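Local coordinates for prenylcyclase (Actinoplanes teichomyceticus, PDB 6IJ1), which probably binds a prenyl diphosphate or related isoprenoid and acts as a prenyltransferase or terpene-type cyclase, at residues G228-D233 and A250-A255. Residues are numbered along the deposited sequence; the frame is centred on the assembly and turned at random.
Sequences GRIGAD and ALALRA
In the loop that links helix 216-229 to helix 246-256, Ile230 lays its side chain against Ala252 on the flank of that second helix. The touch is made by the longer branch of the isoleucine: CG1 of Ile230 lies 3.9 Å from CB of Ala252, and CD1 of Ile230 is 4.0 Å from the same methyl carbon. Ile230 thus sets an ethyl arm, two carbons in a row, beside a single methyl group. With chi1 at -67°, CG1 stands opposite the carbonyl carbon and beside the backbone N, which carries this arm to the helix. CD1 of Ile230 also lies 4.1 Å from the backbone N of Leu253, a van der Waals approach, so it touches methyl and main chain together. Around the pair, Val236 packs on both Ile230 and Ala252, while Gln267 of helix 265-278 touches Ile230 and the same helix receives Leu253. Arg229, whose CB starts toward helix 246-256, bends its chain away to a salt bridge with Glu199. A bound imidazole, probably from the crystallisation liquor, lies about 4 Å from the Ile230 side chain. The arrangement is a small apolar helix-to-loop contact that joins two consecutive helices of what is probably an alpha-alpha barrel, the fold known from protein prenyltransferases and class II terpene cyclases.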
ATOM      1  N   GLY A 228     -13.645 -15.885   1.387  1.00 16.46           N
ATOM      2  CA  GLY A 228     -14.627 -16.133   0.342  1.00 17.57           C
ATOM      3  C   GLY A 228     -14.210 -15.643  -1.027  1.00 22.16           C
ATOM      4  O   GLY A 228     -14.848 -16.031  -2.024  1.00 23.79           O
ATOM      5  N   ARG A 229     -13.200 -14.751  -1.091  1.00 18.08           N
ATOM      6  CA  ARG A 229     -12.690 -14.205  -2.363  1.00 16.32           C
ATOM      7  C   ARG A 229     -11.745 -15.168  -3.049  1.00 18.09           C
ATOM      8  O   ARG A 229     -11.498 -15.028  -4.257  1.00 18.64           O
ATOM      9  CB  ARG A 229     -11.943 -12.873  -2.115  1.00 18.34           C
ATOM     10  CG  ARG A 229     -12.732 -11.720  -1.417  1.00 21.75           C
ATOM     11  CD  ARG A 229     -13.691 -11.068  -2.338  1.00 19.56           C
ATOM     12  NE  ARG A 229     -12.941 -10.313  -3.344  1.00 20.68           N
ATOM     13  CZ  ARG A 229     -13.093 -10.438  -4.686  1.00 42.47           C
ATOM     14  NH1 ARG A 229     -14.043 -11.228  -5.212  1.00 44.04           N
ATOM     15  NH2 ARG A 229     -12.341  -9.724  -5.530  1.00 40.86           N
ATOM     16  N   ILE A 230     -11.137 -16.062  -2.282  1.00 16.93           N
ATOM     17  CA  ILE A 230     -10.121 -16.997  -2.763  1.00 17.18           C
ATOM     18  C   ILE A 230     -10.820 -18.215  -3.366  1.00 19.55           C
ATOM     19  O   ILE A 230     -11.601 -18.909  -2.707  1.00 20.37           O
ATOM     20  CB  ILE A 230      -9.156 -17.372  -1.623  1.00 15.34           C
ATOM     21  CG1 ILE A 230      -8.344 -16.121  -1.218  1.00 14.73           C
ATOM     22  CG2 ILE A 230      -8.259 -18.444  -2.026  1.00 16.74           C
ATOM     23  CD1 ILE A 230      -7.637 -16.248   0.157  1.00 15.24           C
ATOM     24  N   GLY A 231     -10.558 -18.464  -4.646  1.00 16.70           N
ATOM     25  CA  GLY A 231     -11.219 -19.566  -5.339  1.00 16.94           C
ATOM     26  C   GLY A 231     -10.551 -20.893  -5.050  1.00 17.87           C
ATOM     27  O   GLY A 231      -9.548 -21.031  -4.356  1.00 17.01           O
ATOM     28  N   ALA A 232     -11.153 -21.947  -5.637  1.00 21.15           N
ATOM     29  CA  ALA A 232     -10.677 -23.300  -5.346  1.00 21.82           C
ATOM     30  C   ALA A 232      -9.250 -23.529  -5.824  1.00 20.56           C
ATOM     31  O   ALA A 232      -8.569 -24.391  -5.281  1.00 23.35           O
ATOM     32  CB  ALA A 232     -11.637 -24.326  -5.993  1.00 23.30           C
ATOM     33  N   ASP A 233      -8.777 -22.773  -6.851  1.00 20.67           N
ATOM     34  CA  ASP A 233      -7.385 -22.843  -7.278  1.00 20.94           C
ATOM     35  C   ASP A 233      -6.472 -21.888  -6.517  1.00 19.54           C
ATOM     36  O   ASP A 233      -5.238 -21.883  -6.744  1.00 20.40           O
ATOM     37  CB  ASP A 233      -7.263 -22.548  -8.769  1.00 23.29           C
ATOM     38  CG  ASP A 233      -7.767 -21.162  -9.132  1.00 28.82           C
ATOM     39  OD1 ASP A 233      -8.308 -20.414  -8.280  1.00 23.90           O
ATOM     40  OD2 ASP A 233      -7.670 -20.823 -10.354  1.00 31.64           O
ATOM     41  N   ALA A 250      -2.534 -12.060  -3.106  1.00 13.13           N
ATOM     42  CA  ALA A 250      -1.634 -11.862  -1.976  1.00 13.02           C
ATOM     43  C   ALA A 250      -2.302 -11.071  -0.857  1.00 13.97           C
ATOM     44  O   ALA A 250      -2.174 -11.429   0.333  1.00 13.74           O
ATOM     45  CB  ALA A 250      -0.383 -11.115  -2.459  1.00 14.31           C
ATOM     46  N   LEU A 251      -3.044 -10.036  -1.225  1.00 13.41           N
ATOM     47  CA  LEU A 251      -3.708  -9.223  -0.217  1.00 12.60           C
ATOM     48  C   LEU A 251      -4.835  -9.994   0.443  1.00 14.39           C
ATOM     49  O   LEU A 251      -5.008  -9.875   1.669  1.00 14.25           O
ATOM     50  CB  LEU A 251      -4.211  -7.922  -0.862  1.00 11.99           C
ATOM     51  CG  LEU A 251      -3.068  -7.041  -1.304  1.00 12.31           C
ATOM     52  CD1 LEU A 251      -3.554  -6.055  -2.384  1.00 14.48           C
ATOM     53  CD2 LEU A 251      -2.422  -6.291  -0.106  1.00 13.37           C
ATOM     54  N   ALA A 252      -5.597 -10.794  -0.309  1.00 13.83           N
ATOM     55  CA  ALA A 252      -6.642 -11.586   0.344  1.00 13.81           C
ATOM     56  C   ALA A 252      -6.023 -12.584   1.306  1.00 14.62           C
ATOM     57  O   ALA A 252      -6.552 -12.764   2.418  1.00 14.15           O
ATOM     58  CB  ALA A 252      -7.488 -12.321  -0.721  1.00 14.97           C
ATOM     59  N   LEU A 253      -4.927 -13.266   0.910  1.00 13.15           N
ATOM     60  CA  LEU A 253      -4.225 -14.172   1.825  1.00 12.73           C
ATOM     61  C   LEU A 253      -3.909 -13.458   3.138  1.00 14.73           C
ATOM     62  O   LEU A 253      -4.166 -13.986   4.241  1.00 14.32           O
ATOM     63  CB  LEU A 253      -2.951 -14.673   1.112  1.00 14.64           C
ATOM     64  CG  LEU A 253      -2.121 -15.755   1.781  1.00 15.81           C
ATOM     65  CD1 LEU A 253      -1.133 -16.318   0.746  1.00 17.08           C
ATOM     66  CD2 LEU A 253      -1.317 -15.209   2.999  1.00 17.58           C
ATOM     67  N   ARG A 254      -3.353 -12.251   3.029  1.00 13.72           N
ATOM     68  CA  ARG A 254      -2.919 -11.515   4.222  1.00 13.83           C
ATOM     69  C   ARG A 254      -4.095 -11.123   5.093  1.00 13.61           C
ATOM     70  O   ARG A 254      -3.957 -11.203   6.333  1.00 15.88           O
ATOM     71  CB  ARG A 254      -2.168 -10.278   3.749  1.00 13.14           C
ATOM     72  CG  ARG A 254      -0.775 -10.617   3.301  1.00 13.79           C
ATOM     73  CD  ARG A 254      -0.105  -9.511   2.469  1.00 15.71           C
ATOM     74  NE  ARG A 254       0.047  -8.311   3.308  1.00 15.42           N
ATOM     75  CZ  ARG A 254       0.546  -7.179   2.840  1.00 18.60           C
ATOM     76  NH1 ARG A 254       0.934  -7.104   1.556  1.00 18.67           N
ATOM     77  NH2 ARG A 254       0.626  -6.138   3.659  1.00 18.39           N
ATOM     78  N   ALA A 255      -5.262 -10.835   4.507  1.00 13.41           N
ATOM     79  CA  ALA A 255      -6.448 -10.513   5.303  1.00 14.10           C
ATOM     80  C   ALA A 255      -6.967 -11.768   6.020  1.00 16.22           C
ATOM     81  O   ALA A 255      -7.383 -11.706   7.205  1.00 16.82           O
ATOM     82  CB  ALA A 255      -7.512  -9.864   4.419  1.00 15.89           C
TER